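Local coordinates for protein MAU2 chromatid cohesion factor homolog (Saccharomyces cerevisiae, PDB 4XDN) that forms a complex with SCC2 that is required for cohesin to associate with chromosomes, and takes part in sister chromatid cohesion, at residues G269-T272 with D273-E277; L562-Q565 with I566-Y570; R601-Q604 with Y605-I609. One frame throughout, in Å; residues are numbered along the deposited sequence.

Contact 1: G269-T272 with D273-E277; sequences GNIT and DHLNE
I271 and T272 accept the first backbone bonds of helix 272-291. L275 N donates to I271 O at 2.7 Å, and N276 N donates to T272 O at 3.0 Å. The loop G269-I271 thus passes directly into the first turn of this helix. N270 caps this start in an Asx turn: its OD1 accepts from T272 N at 2.9 Å, with the N-H coming from above the carbonyl plane. The hydroxyl T272 OG1 donates to the same OD1 at 2.7 Å, but lies in the carbonyl plane on a lone pair. A water gives a third hydrogen to N270 OD1 and accepts from D273 N at 3.1 Å. A sulfate ion, probably from the crystallisation liquor, lies about 5 Å from the N270 side chain. On the inner side, a chi1 of 61° sets I271 CG1 over its own backbone, flanked by N and C. From there I271 CD1 meets L275 CD1 at 3.6 Å. This pair faces helix 317-331, where both side chains touch Q328. The H274 ring lies obliquely against I271 CA and N270 O, and its ND1 is buried with no partner in the model. The chemistry is that of a polar helix cap: one amide oxygen serves the N-H of T272 directly, and the water relays that of D273.

Contact 2: L562-Q565 with I566-Y570; sequences LLLQ and ILVNY
Q565 O is gripped twice by N569. The backbone N569 N donates to it at 3.2 Å, and the side-chain N569 ND2 donates at 2.7 Å with a nearly straight N-H (170°). The two donors come from opposite faces of the carbonyl plane. This is a stretch of alpha-helix, a little over two turns long, in which a side chain folds back on the residue four places earlier, within the TPR-like helical array expected of the SCC4/mau-2 family. N569 CG stands beside its own backbone N (chi1 -83°), which turns the amide back along the helix. The amide is also held by N543 and F545: ND2 donates to N543 O, and OD1 accepts from F545 N. These bonds fix its rotation in a buried place. Apolar side chains fill the other faces. L562 and I566 lie side by side; I566 packs on C590 and M593 of helix 580-593, while L562 touches Q596 and Q597 in the loop that follows. L564 and V568 also lie side by side, against helix 499-513. L563 and L567 lie at an angle to each other, and both pack on apolar side chains of a second protein chain. L567 CD1 is 4.0 Å from L563 CG, and L567 CG is 3.2 Å from L563 O.

Contact 3: R601-Q604 with Y605-I609; sequences RKVQ and YVIGI
Y605 rests its CB on R601 O and K602 O and sends its ring away from them. On one ring face lies I609 CG1, 4.3 Å above the plane and offset toward the rim, a contact within Y605-I609. The ring CG lies anti to the backbone N (chi1 176°), which carries the phenol away from R601-Q604. There Y605 OH hydrogen-bonds the backbone of a second protein chain, an aromatic side chain of that chain packs on Y605, and L631 of helix 621-638 also touches it. The other flat group is the Q604 amide. Its chain is extended, and NE2 donates to F591 O. The backbone is alpha-helical throughout. Y605 N donates to R601 O at 2.9 Å, and V606 N donates to K602 O at 3.2 Å. I607 N donates to V603 O at 2.9 Å. G608 N reaches Q604 O at 2.7 Å, but its N-H is bent to 135°. Among the side chains, V603 and I607 lie side by side and point the same way, with V603 CG1 and I607 CG1 4.1 Å apart. I607 CG1 also comes within 3.0 Å of V603 O, a tight approach. V606 CG2 rests on K602 O at 3.4 Å. K602 itself extends away from Y605-I609, and its NZ forms a salt bridge with an acidic side chain of the second protein chain. The helix therefore divides its chemistry by side. V603, V606, Y605 and K602 offer the partner chain apolar surface, a hydroxyl and a positive charge. Q604 and I607 face their own chain: the amide bonds F591 O, and I607 packs on I566, Y570, C590 and F591. This is consistent with a role in holding a protein partner such as SCC2.

Overall arrangement
Going from the N terminus, the three contacts follow in series; none nests in or crosses another. Each joins consecutive residues, so none closes a long loop. Contact 1 marks the step from the loop after helix 250-266 into helix 272-291, against helix 317-331. Contact 2 lies on helix 562-575 and contact 3 on helix 601-618, with helix 580-593 between them in the chain. Contacts 2 and 3 have centres 12 Å apart and touch: I566 CG2 meets I607 CD1 at 3.4 Å, and Y570 packs on V606 and I607. Both also meet the second protein chain. Contact 1 stands apart, its centre 25 Å from contact 2 and 36 Å from contact 3.

Contact 1: G269-T272 with D273-E277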
ATOM      1  N   GLY A 269     -10.214 -10.849   8.858  1.00 36.93           N
ATOM      2  CA  GLY A 269     -11.601 -10.946   9.268  1.00 40.10           C
ATOM      3  C   GLY A 269     -12.487 -11.337   8.101  1.00 42.14           C
ATOM      4  O   GLY A 269     -12.016 -11.463   6.970  1.00 42.35           O
ATOM      5  N   ASN A 270     -13.772 -11.532   8.374  1.00 43.39           N
ATOM      6  CA  ASN A 270     -14.735 -11.867   7.332  1.00 46.49           C
ATOM      7  C   ASN A 270     -15.164 -10.621   6.564  1.00 45.36           C
ATOM      8  O   ASN A 270     -15.446  -9.584   7.166  1.00 48.33           O
ATOM      9  CB  ASN A 270     -15.953 -12.562   7.941  1.00 52.55           C
ATOM     10  CG  ASN A 270     -16.816 -13.240   6.899  1.00 56.09           C
ATOM     11  OD1 ASN A 270     -17.685 -12.613   6.293  1.00 55.87           O
ATOM     12  ND2 ASN A 270     -16.575 -14.528   6.678  1.00 59.19           N
ATOM     13  N   ILE A 271     -15.215 -10.727   5.237  1.00 43.37           N
ATOM     14  CA  ILE A 271     -15.514  -9.585   4.372  1.00 41.33           C
ATOM     15  C   ILE A 271     -16.918  -9.632   3.768  1.00 42.49           C
ATOM     16  O   ILE A 271     -17.267  -8.783   2.948  1.00 42.11           O
ATOM     17  CB  ILE A 271     -14.500  -9.482   3.206  1.00 38.82           C
ATOM     18  CG1 ILE A 271     -14.541 -10.742   2.334  1.00 38.62           C
ATOM     19  CG2 ILE A 271     -13.096  -9.250   3.745  1.00 38.35           C
ATOM     20  CD1 ILE A 271     -13.789 -10.607   1.026  1.00 37.10           C
ATOM     21  N   THR A 272     -17.718 -10.619   4.164  1.00 43.45           N
ATOM     22  CA  THR A 272     -19.050 -10.796   3.588  1.00 46.57           C
ATOM     23  C   THR A 272     -19.915  -9.550   3.778  1.00 49.28           C
ATOM     24  O   THR A 272     -20.516  -9.056   2.823  1.00 51.08           O
ATOM     25  CB  THR A 272     -19.775 -12.009   4.203  1.00 49.03           C
ATOM     26  OG1 THR A 272     -18.982 -13.187   4.016  1.00 50.01           O
ATOM     27  CG2 THR A 272     -21.135 -12.218   3.548  1.00 50.02           C
ATOM     28  N   ASP A 273     -19.976  -9.048   5.007  1.00 50.24           N
ATOM     29  CA  ASP A 273     -20.741  -7.840   5.294  1.00 51.70           C
ATOM     30  C   ASP A 273     -20.207  -6.657   4.497  1.00 47.67           C
ATOM     31  O   ASP A 273     -20.970  -5.900   3.900  1.00 47.02           O
ATOM     32  CB  ASP A 273     -20.700  -7.518   6.789  1.00 55.30           C
ATOM     33  CG  ASP A 273     -21.469  -8.519   7.623  1.00 61.11           C
ATOM     34  OD1 ASP A 273     -22.416  -9.136   7.093  1.00 62.54           O
ATOM     35  OD2 ASP A 273     -21.128  -8.683   8.813  1.00 64.24           O
ATOM     36  N   HIS A 274     -18.889  -6.513   4.490  1.00 45.51           N
ATOM     37  CA  HIS A 274     -18.236  -5.399   3.817  1.00 45.89           C
ATOM     38  C   HIS A 274     -18.389  -5.488   2.301  1.00 42.86           C
ATOM     39  O   HIS A 274     -18.421  -4.468   1.613  1.00 42.13           O
ATOM     40  CB  HIS A 274     -16.760  -5.356   4.208  1.00 49.47           C
ATOM     41  CG  HIS A 274     -16.538  -5.093   5.665  1.00 54.62           C
ATOM     42  ND1 HIS A 274     -16.620  -6.083   6.621  1.00 58.71           N
ATOM     43  CD2 HIS A 274     -16.261  -3.949   6.333  1.00 55.63           C
ATOM     44  CE1 HIS A 274     -16.391  -5.562   7.813  1.00 60.47           C
ATOM     45  NE2 HIS A 274     -16.169  -4.268   7.665  1.00 59.05           N
ATOM     46  N   LEU A 275     -18.490  -6.709   1.786  1.00 40.63           N
ATOM     47  CA  LEU A 275     -18.766  -6.917   0.371  1.00 40.61           C
ATOM     48  C   LEU A 275     -20.181  -6.461   0.036  1.00 42.34           C
ATOM     49  O   LEU A 275     -20.411  -5.821  -0.991  1.00 40.56           O
ATOM     50  CB  LEU A 275     -18.586  -8.391  -0.008  1.00 40.14           C
ATOM     51  CG  LEU A 275     -17.157  -8.853  -0.306  1.00 38.85           C
ATOM     52  CD1 LEU A 275     -17.105 -10.368  -0.446  1.00 40.61           C
ATOM     53  CD2 LEU A 275     -16.617  -8.184  -1.567  1.00 36.82           C
ATOM     54  N   ASN A 276     -21.126  -6.791   0.911  1.00 44.46           N
ATOM     55  CA  ASN A 276     -22.520  -6.427   0.700  1.00 46.92           C
ATOM     56  C   ASN A 276     -22.729  -4.916   0.745  1.00 44.98           C
ATOM     57  O   ASN A 276     -23.595  -4.383   0.052  1.00 45.26           O
ATOM     58  CB  ASN A 276     -23.409  -7.111   1.742  1.00 51.30           C
ATOM     59  CG  ASN A 276     -23.406  -8.623   1.608  1.00 55.98           C
ATOM     60  OD1 ASN A 276     -23.144  -9.164   0.532  1.00 57.30           O
ATOM     61  ND2 ASN A 276     -23.700  -9.313   2.704  1.00 58.24           N
ATOM     62  N   GLU A 277     -21.934  -4.226   1.556  1.00 44.84           N
ATOM     63  CA  GLU A 277     -22.012  -2.773   1.634  1.00 48.09           C
ATOM     64  C   GLU A 277     -21.584  -2.146   0.313  1.00 46.31           C
ATOM     65  O   GLU A 277     -22.227  -1.220  -0.181  1.00 45.70           O
ATOM     66  CB  GLU A 277     -21.144  -2.242   2.776  1.00 53.33           C
ATOM     67  CG  GLU A 277     -21.686  -2.567   4.158  1.00 61.21           C
ATOM     68  CD  GLU A 277     -20.884  -1.920   5.270  1.00 66.50           C
ATOM     69  OE1 GLU A 277     -20.533  -0.728   5.139  1.00 67.04           O
ATOM     70  OE2 GLU A 277     -20.606  -2.608   6.277  1.00 69.77           O
TER
HETATM   71  O   HOH W   1     -18.373  -9.717   7.526  1.00 62.79           O

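Contact 2: L562-Q565 with I566-Y570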
ATOM      1  N   LEU A 562      -5.168 -24.217   6.044  1.00 34.81           N
ATOM      2  CA  LEU A 562      -5.054 -25.654   6.268  1.00 32.30           C
ATOM      3  C   LEU A 562      -4.011 -26.009   7.318  1.00 31.42           C
ATOM      4  O   LEU A 562      -4.336 -26.644   8.321  1.00 30.23           O
ATOM      5  CB  LEU A 562      -4.713 -26.376   4.966  1.00 32.31           C
ATOM      6  CG  LEU A 562      -4.634 -27.902   5.080  1.00 32.29           C
ATOM      7  CD1 LEU A 562      -6.001 -28.490   5.397  1.00 31.16           C
ATOM      8  CD2 LEU A 562      -4.077 -28.498   3.807  1.00 33.59           C
ATOM      9  N   LEU A 563      -2.764 -25.609   7.085  1.00 30.58           N
ATOM     10  CA  LEU A 563      -1.673 -25.978   7.980  1.00 31.70           C
ATOM     11  C   LEU A 563      -1.939 -25.488   9.398  1.00 32.81           C
ATOM     12  O   LEU A 563      -1.697 -26.207  10.367  1.00 31.82           O
ATOM     13  CB  LEU A 563      -0.340 -25.418   7.475  1.00 31.97           C
ATOM     14  CG  LEU A 563       0.877 -25.704   8.366  1.00 31.47           C
ATOM     15  CD1 LEU A 563       1.099 -27.200   8.538  1.00 33.30           C
ATOM     16  CD2 LEU A 563       2.123 -25.048   7.806  1.00 30.88           C
ATOM     17  N   LEU A 564      -2.449 -24.266   9.512  1.00 33.58           N
ATOM     18  CA  LEU A 564      -2.725 -23.681  10.815  1.00 33.68           C
ATOM     19  C   LEU A 564      -3.812 -24.470  11.537  1.00 34.84           C
ATOM     20  O   LEU A 564      -3.658 -24.822  12.706  1.00 32.12           O
ATOM     21  CB  LEU A 564      -3.141 -22.217  10.672  1.00 35.06           C
ATOM     22  CG  LEU A 564      -3.369 -21.455  11.981  1.00 38.58           C
ATOM     23  CD1 LEU A 564      -2.094 -21.391  12.805  1.00 37.00           C
ATOM     24  CD2 LEU A 564      -3.887 -20.058  11.696  1.00 40.12           C
ATOM     25  N   GLN A 565      -4.903 -24.757  10.833  1.00 35.14           N
ATOM     26  CA  GLN A 565      -6.029 -25.471  11.430  1.00 39.41           C
ATOM     27  C   GLN A 565      -5.604 -26.835  11.973  1.00 36.87           C
ATOM     28  O   GLN A 565      -6.066 -27.263  13.031  1.00 38.51           O
ATOM     29  CB  GLN A 565      -7.157 -25.646  10.412  1.00 45.12           C
ATOM     30  CG  GLN A 565      -8.515 -25.198  10.928  1.00 54.88           C
ATOM     31  CD  GLN A 565      -9.662 -25.674  10.057  1.00 63.72           C
ATOM     32  OE1 GLN A 565      -9.513 -25.837   8.844  1.00 67.03           O
ATOM     33  NE2 GLN A 565     -10.814 -25.908  10.675  1.00 66.49           N
ATOM     34  N   ILE A 566      -4.716 -27.508  11.249  1.00 33.72           N
ATOM     35  CA  ILE A 566      -4.248 -28.827  11.655  1.00 32.01           C
ATOM     36  C   ILE A 566      -3.369 -28.740  12.903  1.00 30.32           C
ATOM     37  O   ILE A 566      -3.508 -29.544  13.825  1.00 28.47           O
ATOM     38  CB  ILE A 566      -3.463 -29.521  10.513  1.00 30.62           C
ATOM     39  CG1 ILE A 566      -4.396 -29.794   9.330  1.00 30.02           C
ATOM     40  CG2 ILE A 566      -2.854 -30.837  10.991  1.00 32.43           C
ATOM     41  CD1 ILE A 566      -3.694 -30.302   8.077  1.00 29.02           C
ATOM     42  N   LEU A 567      -2.467 -27.764  12.933  1.00 32.29           N
ATOM     43  CA  LEU A 567      -1.530 -27.629  14.043  1.00 32.77           C
ATOM     44  C   LEU A 567      -2.228 -27.232  15.347  1.00 34.52           C
ATOM     45  O   LEU A 567      -1.863 -27.715  16.420  1.00 34.27           O
ATOM     46  CB  LEU A 567      -0.445 -26.603  13.702  1.00 30.58           C
ATOM     47  CG  LEU A 567       0.533 -26.994  12.588  1.00 31.20           C
ATOM     48  CD1 LEU A 567       1.484 -25.843  12.296  1.00 30.87           C
ATOM     49  CD2 LEU A 567       1.316 -28.249  12.941  1.00 33.32           C
ATOM     50  N   VAL A 568      -3.223 -26.355  15.256  1.00 36.48           N
ATOM     51  CA  VAL A 568      -3.960 -25.924  16.439  1.00 37.67           C
ATOM     52  C   VAL A 568      -4.767 -27.083  17.013  1.00 35.48           C
ATOM     53  O   VAL A 568      -4.810 -27.278  18.229  1.00 34.21           O
ATOM     54  CB  VAL A 568      -4.910 -24.752  16.133  1.00 41.15           C
ATOM     55  CG1 VAL A 568      -5.682 -24.341  17.387  1.00 45.56           C
ATOM     56  CG2 VAL A 568      -4.128 -23.572  15.609  1.00 44.45           C
ATOM     57  N   ASN A 569      -5.413 -27.842  16.136  1.00 35.22           N
ATOM     58  CA  ASN A 569      -6.177 -29.003  16.568  1.00 36.82           C
ATOM     59  C   ASN A 569      -5.258 -30.108  17.081  1.00 33.25           C
ATOM     60  O   ASN A 569      -5.577 -30.777  18.063  1.00 32.96           O
ATOM     61  CB  ASN A 569      -7.052 -29.522  15.426  1.00 38.06           C
ATOM     62  CG  ASN A 569      -8.354 -28.753  15.299  1.00 39.66           C
ATOM     63  OD1 ASN A 569      -9.359 -29.108  15.916  1.00 39.13           O
ATOM     64  ND2 ASN A 569      -8.341 -27.689  14.501  1.00 39.58           N
ATOM     65  N   TYR A 570      -4.116 -30.285  16.423  1.00 31.36           N
ATOM     66  CA  TYR A 570      -3.109 -31.247  16.872  1.00 32.06           C
ATOM     67  C   TYR A 570      -2.610 -30.887  18.265  1.00 36.02           C
ATOM     68  O   TYR A 570      -2.534 -31.739  19.151  1.00 35.31           O
ATOM     69  CB  TYR A 570      -1.934 -31.294  15.893  1.00 32.95           C
ATOM     70  CG  TYR A 570      -0.751 -32.111  16.376  1.00 35.18           C
ATOM     71  CD1 TYR A 570      -0.799 -33.500  16.394  1.00 38.02           C
ATOM     72  CD2 TYR A 570       0.417 -31.494  16.799  1.00 36.34           C
ATOM     73  CE1 TYR A 570       0.281 -34.251  16.828  1.00 37.33           C
ATOM     74  CE2 TYR A 570       1.502 -32.235  17.236  1.00 37.12           C
ATOM     75  CZ  TYR A 570       1.428 -33.613  17.248  1.00 38.73           C
ATOM     76  OH  TYR A 570       2.506 -34.351  17.684  1.00 38.60           O
TER

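Contact 3: R601-Q604 with Y605-I609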
ATOM      1  N   ARG A 601       3.526 -33.886   3.799  1.00 31.80           N
ATOM      2  CA  ARG A 601       3.760 -35.302   4.072  1.00 34.07           C
ATOM      3  C   ARG A 601       4.467 -35.558   5.403  1.00 33.51           C
ATOM      4  O   ARG A 601       4.141 -36.517   6.107  1.00 33.08           O
ATOM      5  CB  ARG A 601       4.566 -35.927   2.934  1.00 35.07           C
ATOM      6  CG  ARG A 601       3.724 -36.252   1.713  1.00 36.99           C
ATOM      7  CD  ARG A 601       4.585 -36.555   0.504  1.00 41.69           C
ATOM      8  NE  ARG A 601       3.789 -37.016  -0.629  1.00 47.67           N
ATOM      9  CZ  ARG A 601       4.250 -37.133  -1.870  1.00 51.69           C
ATOM     10  NH1 ARG A 601       5.509 -36.816  -2.147  1.00 52.15           N
ATOM     11  NH2 ARG A 601       3.450 -37.562  -2.837  1.00 53.83           N
ATOM     12  N   LYS A 602       5.432 -34.713   5.750  1.00 32.85           N
ATOM     13  CA  LYS A 602       6.167 -34.893   6.997  1.00 32.86           C
ATOM     14  C   LYS A 602       5.300 -34.490   8.186  1.00 31.49           C
ATOM     15  O   LYS A 602       5.377 -35.100   9.251  1.00 32.23           O
ATOM     16  CB  LYS A 602       7.470 -34.095   6.979  1.00 32.36           C
ATOM     17  CG  LYS A 602       8.552 -34.744   6.130  1.00 31.47           C
ATOM     18  CD  LYS A 602       9.803 -33.890   6.050  1.00 34.36           C
ATOM     19  CE  LYS A 602      10.876 -34.570   5.210  1.00 37.02           C
ATOM     20  NZ  LYS A 602      12.103 -33.740   5.083  1.00 37.60           N
ATOM     21  N   VAL A 603       4.469 -33.470   7.996  1.00 30.38           N
ATOM     22  CA  VAL A 603       3.492 -33.088   9.009  1.00 29.92           C
ATOM     23  C   VAL A 603       2.496 -34.231   9.211  1.00 28.08           C
ATOM     24  O   VAL A 603       2.191 -34.611  10.343  1.00 25.02           O
ATOM     25  CB  VAL A 603       2.742 -31.787   8.616  1.00 27.91           C
ATOM     26  CG1 VAL A 603       1.538 -31.542   9.524  1.00 29.88           C
ATOM     27  CG2 VAL A 603       3.689 -30.592   8.661  1.00 28.32           C
ATOM     28  N   GLN A 604       2.005 -34.782   8.102  1.00 28.75           N
ATOM     29  CA  GLN A 604       1.028 -35.868   8.144  1.00 30.97           C
ATOM     30  C   GLN A 604       1.610 -37.100   8.827  1.00 29.31           C
ATOM     31  O   GLN A 604       0.907 -37.818   9.538  1.00 29.47           O
ATOM     32  CB  GLN A 604       0.560 -36.226   6.729  1.00 30.45           C
ATOM     33  CG  GLN A 604      -0.678 -37.120   6.692  1.00 28.80           C
ATOM     34  CD  GLN A 604      -1.135 -37.434   5.276  1.00 27.00           C
ATOM     35  OE1 GLN A 604      -0.320 -37.559   4.366  1.00 26.94           O
ATOM     36  NE2 GLN A 604      -2.445 -37.554   5.085  1.00 25.75           N
ATOM     37  N   TYR A 605       2.898 -37.340   8.604  1.00 28.58           N
ATOM     38  CA  TYR A 605       3.587 -38.472   9.212  1.00 30.04           C
ATOM     39  C   TYR A 605       3.598 -38.344  10.736  1.00 30.96           C
ATOM     40  O   TYR A 605       3.257 -39.289  11.447  1.00 30.54           O
ATOM     41  CB  TYR A 605       5.015 -38.578   8.671  1.00 31.47           C
ATOM     42  CG  TYR A 605       5.847 -39.661   9.322  1.00 33.43           C
ATOM     43  CD1 TYR A 605       5.697 -40.993   8.960  1.00 33.09           C
ATOM     44  CD2 TYR A 605       6.789 -39.349  10.295  1.00 35.90           C
ATOM     45  CE1 TYR A 605       6.457 -41.984   9.549  1.00 33.81           C
ATOM     46  CE2 TYR A 605       7.553 -40.330  10.890  1.00 35.48           C
ATOM     47  CZ  TYR A 605       7.384 -41.646  10.515  1.00 35.88           C
ATOM     48  OH  TYR A 605       8.146 -42.628  11.106  1.00 38.38           O
ATOM     49  N   VAL A 606       3.983 -37.173  11.233  1.00 29.63           N
ATOM     50  CA  VAL A 606       4.001 -36.919  12.670  1.00 30.52           C
ATOM     51  C   VAL A 606       2.588 -37.045  13.241  1.00 30.07           C
ATOM     52  O   VAL A 606       2.390 -37.652  14.294  1.00 28.39           O
ATOM     53  CB  VAL A 606       4.587 -35.524  12.983  1.00 31.46           C
ATOM     54  CG1 VAL A 606       4.480 -35.192  14.478  1.00 32.11           C
ATOM     55  CG2 VAL A 606       6.039 -35.461  12.533  1.00 33.84           C
ATOM     56  N   ILE A 607       1.613 -36.475  12.540  1.00 30.16           N
ATOM     57  CA  ILE A 607       0.211 -36.619  12.918  1.00 29.55           C
ATOM     58  C   ILE A 607      -0.174 -38.093  12.896  1.00 30.03           C
ATOM     59  O   ILE A 607      -0.961 -38.554  13.721  1.00 29.97           O
ATOM     60  CB  ILE A 607      -0.728 -35.835  11.968  1.00 31.01           C
ATOM     61  CG1 ILE A 607      -0.315 -34.357  11.897  1.00 34.92           C
ATOM     62  CG2 ILE A 607      -2.191 -36.012  12.393  1.00 30.79           C
ATOM     63  CD1 ILE A 607      -1.248 -33.384  12.586  1.00 37.73           C
ATOM     64  N   GLY A 608       0.385 -38.826  11.939  1.00 27.45           N
ATOM     65  CA  GLY A 608       0.104 -40.242  11.800  1.00 29.54           C
ATOM     66  C   GLY A 608       0.590 -41.045  12.991  1.00 30.21           C
ATOM     67  O   GLY A 608      -0.081 -41.979  13.428  1.00 31.55           O
ATOM     68  N   ILE A 609       1.759 -40.686  13.516  1.00 30.24           N
ATOM     69  CA  ILE A 609       2.295 -41.352  14.698  1.00 32.94           C
ATOM     70  C   ILE A 609       1.324 -41.176  15.859  1.00 32.69           C
ATOM     71  O   ILE A 609       1.039 -42.119  16.592  1.00 32.78           O
ATOM     72  CB  ILE A 609       3.682 -40.798  15.100  1.00 35.37           C
ATOM     73  CG1 ILE A 609       4.699 -41.045  13.984  1.00 33.21           C
ATOM     74  CG2 ILE A 609       4.168 -41.447  16.403  1.00 37.06           C
ATOM     75  CD1 ILE A 609       6.040 -40.375  14.207  1.00 32.95           C
TER